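Local coordinates for protein cytosine-specific methyltransferase (Escherichia coli O157:H7 EDL933, PDB 3G7U) that probably transfers a methyl group from S-adenosyl-L-methionine to carbon 5 of cytosine in DNA, as a prophage-encoded member of the C5-methyltransferase family, at residues V193-I204 against R317-L327; S212-K220 against K246-T256. All blocks are in the same frame, centred on the assembly; numbering follows the deposited sequence.

Contact 1: V193-I204 against R317-L327; sequences VKDALYGLPDII and RVITPREAARL
Arg-326 reaches out of helix 321-328 and puts a single nitrogen, NH2, on Ala-196 O, at the end of helix 193-196, and Tyr-198 O, in the turn after it. The bond from Arg-326 NH2 to Tyr-198 O (2.9 Å) is nearly straight and lies in the guanidinium plane, although it meets that carbonyl from above the carbonyl's own plane; the one from NH2 to Ala-196 O (2.9 Å) is more bent. The arginine chain runs extended from CG to NE, which carries the flat group past Leu-200, and Leu-200 CD2 sits over the centre of one guanidinium face. Leu-200 points the other methyl, CD1, at Glu-323 CG (3.5 Å). Nearby, Leu-327 CD2 packs on Ala-196 CB (3.9 Å), and Leu-197 CD2 lies against Glu-323 CB.

At the other end, Ile-204 drops CD1 onto a face of the Arg-317 guanidinium, off its centre, 3.4 Å from NE. The same methyl meets Thr-320 CG2 tip to tip, a tight fit. With chi2 at 166°, Glu-323 extends to Arg-317, which holds it end-on: NH1 to OE1 and NH2 to OE2, both through syn lone pairs. Thr-320 and Glu-323 also form the capping box that starts the helix.

Both charges are compensated, Arg-317 by Glu-323 and Arg-326, through NH1, by Asp-332, and the bonded rim and covered face probably restrict the rotation of each guanidinium.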
loop_
_atom_site.group_PDB
_atom_site.type_symbol
_atom_site.label_atom_id
_atom_site.label_comp_id
_atom_site.label_asym_id
_atom_site.label_seq_id
_atom_site.Cartn_x
_atom_site.Cartn_y
_atom_site.Cartn_z
ATOM N N VAL A 193 -2.705 15.087 -9.763
ATOM C CA VAL A 193 -4.017 15.096 -9.077
ATOM C C VAL A 193 -5.166 15.126 -10.090
ATOM O O VAL A 193 -6.080 14.304 -10.048
ATOM C CB VAL A 193 -4.102 16.303 -8.093
ATOM C CG1 VAL A 193 -5.530 16.468 -7.498
ATOM C CG2 VAL A 193 -3.065 16.159 -7.005
ATOM N N LYS A 194 -5.093 16.044 -11.050
ATOM C CA LYS A 194 -6.156 16.219 -12.019
ATOM C C LYS A 194 -6.398 14.957 -12.807
ATOM O O LYS A 194 -7.539 14.600 -13.076
ATOM C CB LYS A 194 -5.826 17.423 -12.934
ATOM C CG LYS A 194 -6.591 17.543 -14.246
ATOM C CD LYS A 194 -6.158 18.841 -14.980
ATOM C CE LYS A 194 -7.248 19.400 -15.913
ATOM N NZ LYS A 194 -6.976 20.843 -16.313
ATOM N N ASP A 195 -5.329 14.259 -13.184
ATOM C CA ASP A 195 -5.492 13.009 -13.942
ATOM C C ASP A 195 -6.072 11.905 -13.066
ATOM O O ASP A 195 -6.864 11.086 -13.536
ATOM C CB ASP A 195 -4.144 12.489 -14.462
ATOM C CG ASP A 195 -3.423 13.479 -15.379
ATOM O OD1 ASP A 195 -4.094 14.181 -16.165
ATOM O OD2 ASP A 195 -2.171 13.534 -15.304
ATOM N N ALA A 196 -5.657 11.869 -11.801
ATOM C CA ALA A 196 -6.054 10.715 -10.945
ATOM C C ALA A 196 -7.527 10.817 -10.594
ATOM O O ALA A 196 -8.210 9.808 -10.519
ATOM C CB ALA A 196 -5.223 10.690 -9.662
ATOM N N LEU A 197 -8.010 12.046 -10.450
ATOM C CA LEU A 197 -9.397 12.318 -10.008
ATOM C C LEU A 197 -10.407 12.428 -11.153
ATOM O O LEU A 197 -11.599 12.625 -10.902
ATOM C CB LEU A 197 -9.437 13.567 -9.142
ATOM C CG LEU A 197 -8.585 13.497 -7.883
ATOM C CD1 LEU A 197 -8.932 14.631 -6.950
ATOM C CD2 LEU A 197 -8.769 12.152 -7.182
ATOM N N TYR A 198 -9.944 12.217 -12.393
ATOM C CA TYR A 198 -10.778 12.322 -13.596
ATOM C C TYR A 198 -12.024 11.472 -13.494
ATOM O O TYR A 198 -11.933 10.255 -13.207
ATOM C CB TYR A 198 -10.023 11.872 -14.868
ATOM C CG TYR A 198 -10.979 11.654 -16.036
ATOM C CD1 TYR A 198 -11.432 12.741 -16.777
ATOM C CD2 TYR A 198 -11.483 10.384 -16.348
ATOM C CE1 TYR A 198 -12.329 12.576 -17.819
ATOM C CE2 TYR A 198 -12.404 10.209 -17.372
ATOM C CZ TYR A 198 -12.810 11.330 -18.099
ATOM O OH TYR A 198 -13.697 11.214 -19.121
ATOM N N GLY A 199 -13.178 12.081 -13.783
ATOM C CA GLY A 199 -14.418 11.307 -14.037
ATOM C C GLY A 199 -15.223 10.906 -12.807
ATOM O O GLY A 199 -16.278 10.279 -12.915
ATOM N N LEU A 200 -14.738 11.281 -11.629
ATOM C CA LEU A 200 -15.458 11.019 -10.392
ATOM C C LEU A 200 -16.641 11.991 -10.263
ATOM O O LEU A 200 -16.612 13.088 -10.857
ATOM C CB LEU A 200 -14.494 11.155 -9.193
ATOM C CG LEU A 200 -13.425 10.052 -8.992
ATOM C CD1 LEU A 200 -12.390 10.497 -7.966
ATOM C CD2 LEU A 200 -14.027 8.714 -8.542
ATOM N N PRO A 201 -17.680 11.618 -9.476
ATOM C CA PRO A 201 -18.830 12.529 -9.348
ATOM C C PRO A 201 -18.515 13.895 -8.739
ATOM O O PRO A 201 -17.772 13.989 -7.753
ATOM C CB PRO A 201 -19.831 11.752 -8.483
ATOM C CG PRO A 201 -19.051 10.645 -7.833
ATOM C CD PRO A 201 -17.891 10.328 -8.781
ATOM N N ASP A 202 -19.088 14.955 -9.321
ATOM C CA ASP A 202 -18.935 16.302 -8.760
ATOM C C ASP A 202 -19.863 16.564 -7.582
ATOM O O ASP A 202 -19.613 17.466 -6.769
ATOM C CB ASP A 202 -19.209 17.368 -9.843
ATOM C CG ASP A 202 -18.002 17.610 -10.735
ATOM O OD1 ASP A 202 -16.863 17.726 -10.208
ATOM O OD2 ASP A 202 -18.191 17.666 -11.970
ATOM N N ILE A 203 -20.964 15.816 -7.535
ATOM C CA ILE A 203 -21.927 15.903 -6.438
ATOM C C ILE A 203 -21.868 14.626 -5.623
ATOM O O ILE A 203 -22.119 13.537 -6.152
ATOM C CB ILE A 203 -23.385 16.088 -6.931
ATOM C CG1 ILE A 203 -23.529 17.282 -7.885
ATOM C CG2 ILE A 203 -24.356 16.167 -5.741
ATOM C CD1 ILE A 203 -23.172 18.612 -7.303
ATOM N N ILE A 204 -21.552 14.740 -4.332
ATOM C CA ILE A 204 -21.439 13.506 -3.542
ATOM C C ILE A 204 -22.252 13.625 -2.252
ATOM O O ILE A 204 -22.655 14.714 -1.873
ATOM C CB ILE A 204 -19.948 13.204 -3.162
ATOM C CG1 ILE A 204 -19.334 14.447 -2.483
ATOM C CG2 ILE A 204 -19.153 12.738 -4.387
ATOM C CD1 ILE A 204 -17.934 14.242 -2.110
ATOM N N ARG A 317 -14.110 21.239 -0.039
ATOM C CA ARG A 317 -14.358 20.122 0.859
ATOM C C ARG A 317 -13.082 19.281 0.988
ATOM O O ARG A 317 -12.217 19.349 0.109
ATOM C CB ARG A 317 -15.501 19.250 0.304
ATOM C CG ARG A 317 -15.282 18.758 -1.117
ATOM C CD ARG A 317 -16.219 17.607 -1.400
ATOM N NE ARG A 317 -16.142 17.028 -2.741
ATOM C CZ ARG A 317 -15.233 16.135 -3.160
ATOM N NH1 ARG A 317 -14.267 15.714 -2.348
ATOM N NH2 ARG A 317 -15.317 15.629 -4.388
ATOM N N VAL A 318 -12.980 18.468 2.045
ATOM C CA VAL A 318 -11.932 17.455 2.085
ATOM C C VAL A 318 -12.222 16.405 1.024
ATOM O O VAL A 318 -13.366 16.290 0.566
ATOM C CB VAL A 318 -11.837 16.787 3.466
ATOM C CG1 VAL A 318 -11.477 17.827 4.512
ATOM C CG2 VAL A 318 -13.165 16.167 3.851
ATOM N N ILE A 319 -11.196 15.673 0.591
ATOM C CA ILE A 319 -11.368 14.614 -0.417
ATOM C C ILE A 319 -12.135 13.413 0.175
ATOM O O ILE A 319 -12.179 13.271 1.399
ATOM C CB ILE A 319 -9.984 14.173 -1.031
ATOM C CG1 ILE A 319 -9.044 13.616 0.057
ATOM C CG2 ILE A 319 -9.361 15.382 -1.856
ATOM C CD1 ILE A 319 -7.714 13.056 -0.528
ATOM N N THR A 320 -12.678 12.550 -0.684
ATOM C CA THR A 320 -13.396 11.375 -0.277
ATOM C C THR A 320 -12.412 10.221 -0.116
ATOM O O THR A 320 -11.271 10.281 -0.599
ATOM C CB THR A 320 -14.421 10.946 -1.341
ATOM O OG1 THR A 320 -13.713 10.568 -2.511
ATOM C CG2 THR A 320 -15.367 12.075 -1.679
ATOM N N PRO A 321 -12.825 9.172 0.601
ATOM C CA PRO A 321 -11.936 7.997 0.643
ATOM C C PRO A 321 -11.551 7.479 -0.746
ATOM O O PRO A 321 -10.410 7.049 -0.958
ATOM C CB PRO A 321 -12.796 6.951 1.376
ATOM C CG PRO A 321 -13.668 7.737 2.250
ATOM C CD PRO A 321 -13.994 9.032 1.484
ATOM N N ARG A 322 -12.488 7.482 -1.691
ATOM C CA ARG A 322 -12.134 6.951 -3.008
ATOM C C ARG A 322 -11.115 7.856 -3.702
ATOM O O ARG A 322 -10.210 7.374 -4.365
ATOM C CB ARG A 322 -13.368 6.748 -3.900
ATOM C CG ARG A 322 -13.098 6.239 -5.345
ATOM C CD ARG A 322 -12.304 4.929 -5.425
ATOM N NE ARG A 322 -13.024 3.815 -4.827
ATOM C CZ ARG A 322 -12.465 2.653 -4.497
ATOM N NH1 ARG A 322 -11.175 2.428 -4.753
ATOM N NH2 ARG A 322 -13.212 1.692 -3.953
ATOM N N GLU A 323 -11.221 9.164 -3.486
ATOM C CA GLU A 323 -10.226 10.089 -4.036
ATOM C C GLU A 323 -8.851 9.862 -3.435
ATOM O O GLU A 323 -7.860 9.841 -4.167
ATOM C CB GLU A 323 -10.673 11.546 -3.834
ATOM C CG GLU A 323 -11.860 11.890 -4.773
ATOM C CD GLU A 323 -12.616 13.186 -4.429
ATOM O OE1 GLU A 323 -12.424 13.750 -3.330
ATOM O OE2 GLU A 323 -13.454 13.630 -5.269
ATOM N N ALA A 324 -8.791 9.674 -2.115
ATOM C CA ALA A 324 -7.547 9.333 -1.461
ATOM C C ALA A 324 -6.956 8.021 -1.989
ATOM O O ALA A 324 -5.716 7.922 -2.191
ATOM C CB ALA A 324 -7.753 9.246 0.040
ATOM N N ALA A 325 -7.820 7.028 -2.197
ATOM C CA ALA A 325 -7.405 5.703 -2.736
ATOM C C ALA A 325 -6.780 5.890 -4.091
ATOM O O ALA A 325 -5.731 5.300 -4.391
ATOM C CB ALA A 325 -8.585 4.761 -2.853
ATOM N N ARG A 326 -7.421 6.718 -4.945
ATOM C CA ARG A 326 -6.847 6.937 -6.255
ATOM C C ARG A 326 -5.493 7.621 -6.148
ATOM O O ARG A 326 -4.530 7.260 -6.842
ATOM C CB ARG A 326 -7.787 7.791 -7.098
ATOM C CG ARG A 326 -9.039 7.079 -7.524
ATOM C CD ARG A 326 -9.483 7.667 -8.835
ATOM N NE ARG A 326 -10.626 6.981 -9.481
ATOM C CZ ARG A 326 -11.286 7.507 -10.504
ATOM N NH1 ARG A 326 -12.328 6.884 -11.051
ATOM N NH2 ARG A 326 -10.898 8.695 -10.966
ATOM N N LEU A 327 -5.401 8.615 -5.293
ATOM C CA LEU A 327 -4.161 9.335 -5.187
ATOM C C LEU A 327 -3.032 8.456 -4.625
ATOM O O LEU A 327 -1.864 8.712 -4.872
ATOM C CB LEU A 327 -4.382 10.568 -4.308
ATOM C CG LEU A 327 -5.355 11.565 -4.962
ATOM C CD1 LEU A 327 -5.737 12.617 -3.908
ATOM C CD2 LEU A 327 -4.648 12.276 -6.171
HETATM O O HOH W 1 -13.538 8.054 -13.263
HETATM O O HOH W 2 -15.799 12.396 -6.072
HETATM O O HOH W 3 -18.427 18.093 -4.082
#

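Contact 2: S212-K220 against K246-T256; sequences SESWRTIKK and KLKNNIISGCT
Trp-215 lies between Lys-246 and Ser-253, and this sandwich is the close-packed end of the contact. Lys-246 CD sits over one face, 3.4 Å from the centroid of the six-membered ring; Ser-253 CB approaches the other face, nearer the rim. A bend at chi4 (69°) brings Lys-246 NZ over the five-membered ring as a cation-pi partner, while its salt bridge goes to Glu-242. Ile-251 CG2 packs on Trp-215 CB (3.8 Å). On the other face of the ribbon, Ile-218 CG2 packs on Ile-252 CD1 (3.7 Å), crossing it at about a right angle, beneath helix 321-328.

The looser side belongs to Thr-217, Asn-250 and Lys-220: Thr-217 is exposed, and a water joins its OG1 to Asn-249 O. Two further waters tie Asn-250 ND2 to Ile-218 O and Lys-220 O. Lys-220, bent at chi3 and chi4, brings NZ to Leu-247 O (2.9 Å) and Asn-250 OD1 (3.2 Å).

Arg-216 and Ile-252 exchange two backbone hydrogen bonds, Thr-217 and Ile-251 form the non-hydrogen-bonded pair, and Ile-218 N adds a bond to Asn-250 O (2.7 Å). This is a two-stranded antiparallel ribbon, entered from helix 241-248 through a Schellman motif with Asn-250 as C-prime residue.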
loop_
_atom_site.group_PDB
_atom_site.type_symbol
_atom_site.label_atom_id
_atom_site.label_comp_id
_atom_site.label_asym_id
_atom_site.label_seq_id
_atom_site.Cartn_x
_atom_site.Cartn_y
_atom_site.Cartn_z
ATOM N N SER A 212 -23.365 2.977 5.437
ATOM C CA SER A 212 -23.622 2.345 4.130
ATOM C C SER A 212 -22.639 2.808 3.044
ATOM O O SER A 212 -22.047 3.883 3.150
ATOM C CB SER A 212 -25.071 2.603 3.706
ATOM O OG SER A 212 -25.975 2.245 4.745
ATOM N N GLU A 213 -22.427 1.904 2.089
ATOM C CA GLU A 213 -21.510 2.103 0.987
ATOM C C GLU A 213 -22.062 3.205 0.117
ATOM O O GLU A 213 -23.279 3.370 0.025
ATOM C CB GLU A 213 -21.385 0.820 0.167
ATOM C CG GLU A 213 -19.953 0.367 -0.084
ATOM C CD GLU A 213 -19.502 -0.770 0.849
ATOM O OE1 GLU A 213 -20.327 -1.313 1.623
ATOM O OE2 GLU A 213 -18.311 -1.147 0.782
ATOM N N SER A 214 -21.157 3.971 -0.483
ATOM C CA SER A 214 -21.499 5.112 -1.313
ATOM C C SER A 214 -21.175 4.759 -2.752
ATOM O O SER A 214 -20.244 5.330 -3.353
ATOM C CB SER A 214 -20.682 6.326 -0.897
ATOM O OG SER A 214 -21.159 7.483 -1.557
ATOM N N TRP A 215 -21.939 3.814 -3.304
ATOM C CA TRP A 215 -21.691 3.344 -4.677
ATOM C C TRP A 215 -22.155 4.438 -5.652
ATOM O O TRP A 215 -23.285 4.920 -5.546
ATOM C CB TRP A 215 -22.472 2.078 -4.982
ATOM C CG TRP A 215 -22.122 0.837 -4.217
ATOM C CD1 TRP A 215 -22.842 0.272 -3.204
ATOM C CD2 TRP A 215 -20.997 -0.017 -4.446
ATOM N NE1 TRP A 215 -22.214 -0.886 -2.767
ATOM C CE2 TRP A 215 -21.083 -1.083 -3.513
ATOM C CE3 TRP A 215 -19.914 0.017 -5.341
ATOM C CZ2 TRP A 215 -20.124 -2.104 -3.444
ATOM C CZ3 TRP A 215 -18.949 -1.015 -5.288
ATOM C CH2 TRP A 215 -19.065 -2.055 -4.349
ATOM N N ARG A 216 -21.300 4.801 -6.604
ATOM C CA ARG A 216 -21.589 5.895 -7.525
ATOM C C ARG A 216 -21.067 5.593 -8.913
ATOM O O ARG A 216 -20.001 4.982 -9.066
ATOM C CB ARG A 216 -20.936 7.190 -7.017
ATOM C CG ARG A 216 -21.598 7.832 -5.799
ATOM C CD ARG A 216 -23.100 8.139 -6.021
ATOM N NE ARG A 216 -23.255 9.145 -7.090
ATOM C CZ ARG A 216 -23.005 10.422 -6.973
ATOM N NH1 ARG A 216 -22.565 10.933 -5.818
ATOM N NH2 ARG A 216 -23.206 11.214 -8.016
ATOM N N THR A 217 -21.795 6.084 -9.928
ATOM C CA THR A 217 -21.381 5.995 -11.309
ATOM C C THR A 217 -20.264 6.962 -11.633
ATOM O O THR A 217 -20.289 8.147 -11.214
ATOM C CB THR A 217 -22.613 6.263 -12.249
ATOM O OG1 THR A 217 -23.564 5.227 -12.045
ATOM C CG2 THR A 217 -22.198 6.314 -13.730
ATOM N N ILE A 218 -19.242 6.444 -12.333
ATOM C CA ILE A 218 -18.139 7.264 -12.808
ATOM C C ILE A 218 -18.046 7.243 -14.341
ATOM O O ILE A 218 -18.646 6.389 -15.006
ATOM C CB ILE A 218 -16.798 6.772 -12.244
ATOM C CG1 ILE A 218 -16.586 5.300 -12.617
ATOM C CG2 ILE A 218 -16.763 6.934 -10.703
ATOM C CD1 ILE A 218 -15.132 4.853 -12.591
ATOM N N LYS A 219 -17.280 8.174 -14.874
ATOM C CA LYS A 219 -16.905 8.124 -16.282
ATOM C C LYS A 219 -15.612 7.348 -16.370
ATOM O O LYS A 219 -14.644 7.663 -15.663
ATOM C CB LYS A 219 -16.673 9.526 -16.819
ATOM C CG LYS A 219 -17.904 10.371 -16.859
ATOM C CD LYS A 219 -17.554 11.746 -17.406
ATOM C CE LYS A 219 -18.767 12.658 -17.344
ATOM N NZ LYS A 219 -19.997 11.890 -17.707
ATOM N N LYS A 220 -15.613 6.296 -17.179
ATOM C CA LYS A 220 -14.381 5.596 -17.474
ATOM C C LYS A 220 -14.148 5.479 -18.966
ATOM O O LYS A 220 -14.256 4.409 -19.543
ATOM C CB LYS A 220 -14.237 4.260 -16.727
ATOM C CG LYS A 220 -15.281 3.209 -16.852
ATOM C CD LYS A 220 -14.743 2.007 -16.075
ATOM C CE LYS A 220 -14.706 0.761 -16.928
ATOM N NZ LYS A 220 -15.770 -0.217 -16.608
ATOM N N LYS A 246 -19.774 -4.468 -10.191
ATOM C CA LYS A 246 -20.214 -3.061 -10.280
ATOM C C LYS A 246 -19.328 -2.218 -11.165
ATOM O O LYS A 246 -19.839 -1.373 -11.909
ATOM C CB LYS A 246 -20.418 -2.438 -8.891
ATOM C CG LYS A 246 -21.750 -2.881 -8.276
ATOM C CD LYS A 246 -21.988 -2.273 -6.908
ATOM C CE LYS A 246 -23.430 -2.351 -6.449
ATOM N NZ LYS A 246 -23.881 -3.730 -6.142
ATOM N N LEU A 247 -18.007 -2.412 -11.094
ATOM C CA LEU A 247 -17.103 -1.675 -11.971
ATOM C C LEU A 247 -17.439 -1.870 -13.458
ATOM O O LEU A 247 -17.283 -0.944 -14.249
ATOM C CB LEU A 247 -15.651 -2.038 -11.715
ATOM C CG LEU A 247 -14.608 -1.273 -12.536
ATOM C CD1 LEU A 247 -14.770 0.240 -12.455
ATOM C CD2 LEU A 247 -13.188 -1.668 -12.139
ATOM N N LYS A 248 -17.913 -3.061 -13.816
ATOM C CA LYS A 248 -18.347 -3.344 -15.193
ATOM C C LYS A 248 -19.510 -2.458 -15.604
ATOM O O LYS A 248 -19.680 -2.207 -16.786
ATOM C CB LYS A 248 -18.733 -4.813 -15.378
ATOM C CG LYS A 248 -17.545 -5.732 -15.576
ATOM C CD LYS A 248 -17.937 -7.217 -15.469
ATOM C CE LYS A 248 -16.673 -8.092 -15.417
ATOM N NZ LYS A 248 -16.988 -9.534 -15.318
ATOM N N ASN A 249 -20.275 -1.974 -14.617
ATOM C CA ASN A 249 -21.343 -1.006 -14.832
ATOM C C ASN A 249 -20.984 0.431 -14.473
ATOM O O ASN A 249 -21.881 1.226 -14.209
ATOM C CB ASN A 249 -22.579 -1.443 -14.054
ATOM C CG ASN A 249 -23.197 -2.722 -14.634
ATOM O OD1 ASN A 249 -23.766 -3.537 -13.917
ATOM N ND2 ASN A 249 -23.083 -2.886 -15.948
ATOM N N ASN A 250 -19.682 0.730 -14.467
ATOM C CA ASN A 250 -19.112 2.053 -14.173
ATOM C C ASN A 250 -19.469 2.565 -12.782
ATOM O O ASN A 250 -19.573 3.770 -12.569
ATOM C CB ASN A 250 -19.515 3.094 -15.228
ATOM C CG ASN A 250 -19.074 2.707 -16.660
ATOM O OD1 ASN A 250 -18.342 1.746 -16.872
ATOM N ND2 ASN A 250 -19.503 3.489 -17.627
ATOM N N ILE A 251 -19.601 1.644 -11.841
ATOM C CA ILE A 251 -19.978 1.971 -10.464
ATOM C C ILE A 251 -18.902 1.546 -9.465
ATOM O O ILE A 251 -18.461 0.401 -9.471
ATOM C CB ILE A 251 -21.305 1.308 -10.120
ATOM C CG1 ILE A 251 -22.433 1.984 -10.938
ATOM C CG2 ILE A 251 -21.644 1.413 -8.615
ATOM C CD1 ILE A 251 -23.693 1.141 -11.036
ATOM N N ILE A 252 -18.513 2.478 -8.601
ATOM C CA ILE A 252 -17.440 2.189 -7.627
ATOM C C ILE A 252 -17.839 2.696 -6.221
ATOM O O ILE A 252 -18.741 3.514 -6.084
ATOM C CB ILE A 252 -16.120 2.783 -8.061
ATOM C CG1 ILE A 252 -16.133 4.322 -7.912
ATOM C CG2 ILE A 252 -15.702 2.339 -9.534
ATOM C CD1 ILE A 252 -14.838 4.995 -8.281
ATOM N N SER A 253 -17.193 2.152 -5.180
ATOM C CA SER A 253 -17.534 2.460 -3.779
ATOM C C SER A 253 -16.664 3.627 -3.310
ATOM O O SER A 253 -15.716 4.011 -4.000
ATOM C CB SER A 253 -17.298 1.236 -2.875
ATOM O OG SER A 253 -15.919 0.843 -2.898
ATOM N N GLY A 254 -17.018 4.191 -2.150
ATOM C CA GLY A 254 -16.183 5.152 -1.422
ATOM C C GLY A 254 -16.337 6.592 -1.810
ATOM O O GLY A 254 -15.498 7.416 -1.440
ATOM N N CYS A 255 -17.403 6.932 -2.540
ATOM C CA CYS A 255 -17.594 8.304 -2.970
ATOM C C CYS A 255 -18.465 9.037 -1.932
ATOM O O CYS A 255 -19.556 9.494 -2.225
ATOM C CB CYS A 255 -18.226 8.366 -4.366
ATOM S SG CYS A 255 -17.163 7.592 -5.618
ATOM N N THR A 256 -17.978 9.103 -0.698
ATOM C CA THR A 256 -18.739 9.683 0.385
ATOM C C THR A 256 -18.044 10.937 0.888
ATOM O O THR A 256 -16.841 10.938 1.177
ATOM C CB THR A 256 -19.004 8.662 1.549
ATOM O OG1 THR A 256 -19.081 9.322 2.827
ATOM C CG2 THR A 256 -18.004 7.582 1.579
HETATM O O HOH W 4 -18.587 3.306 0.053
HETATM O O HOH W 5 -22.064 9.961 -3.063
HETATM O O HOH W 6 -23.667 3.271 -14.021
HETATM O O HOH W 7 -20.440 6.158 -17.018
HETATM O O HOH W 8 -17.420 3.888 -20.134
#

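Contact 2 is nested along the chain inside the loop that contact 1 closes: 193-204 comes first, then 212-220, 246-256 and finally 317-327. Their centres lie 12 Å apart, on the same side of the chain's centre. Helix 321-328 serves both: Arg-326 and Glu-323 meet 193-204, while the end of Arg-322 leads away to Ser-253, next to strand 251-252, its NE probably bonding to Ser-253 O. A second probable bond, Ile-203 O to Arg-216 NH1, links the first segments of the two contacts, and Thr-320 CG2 packs on Thr-256 O. None of the four segments contributes a strand to the seven-stranded mixed sheet; the bonds between them join helix, ribbon and loops, away from the predicted catalytic cysteine.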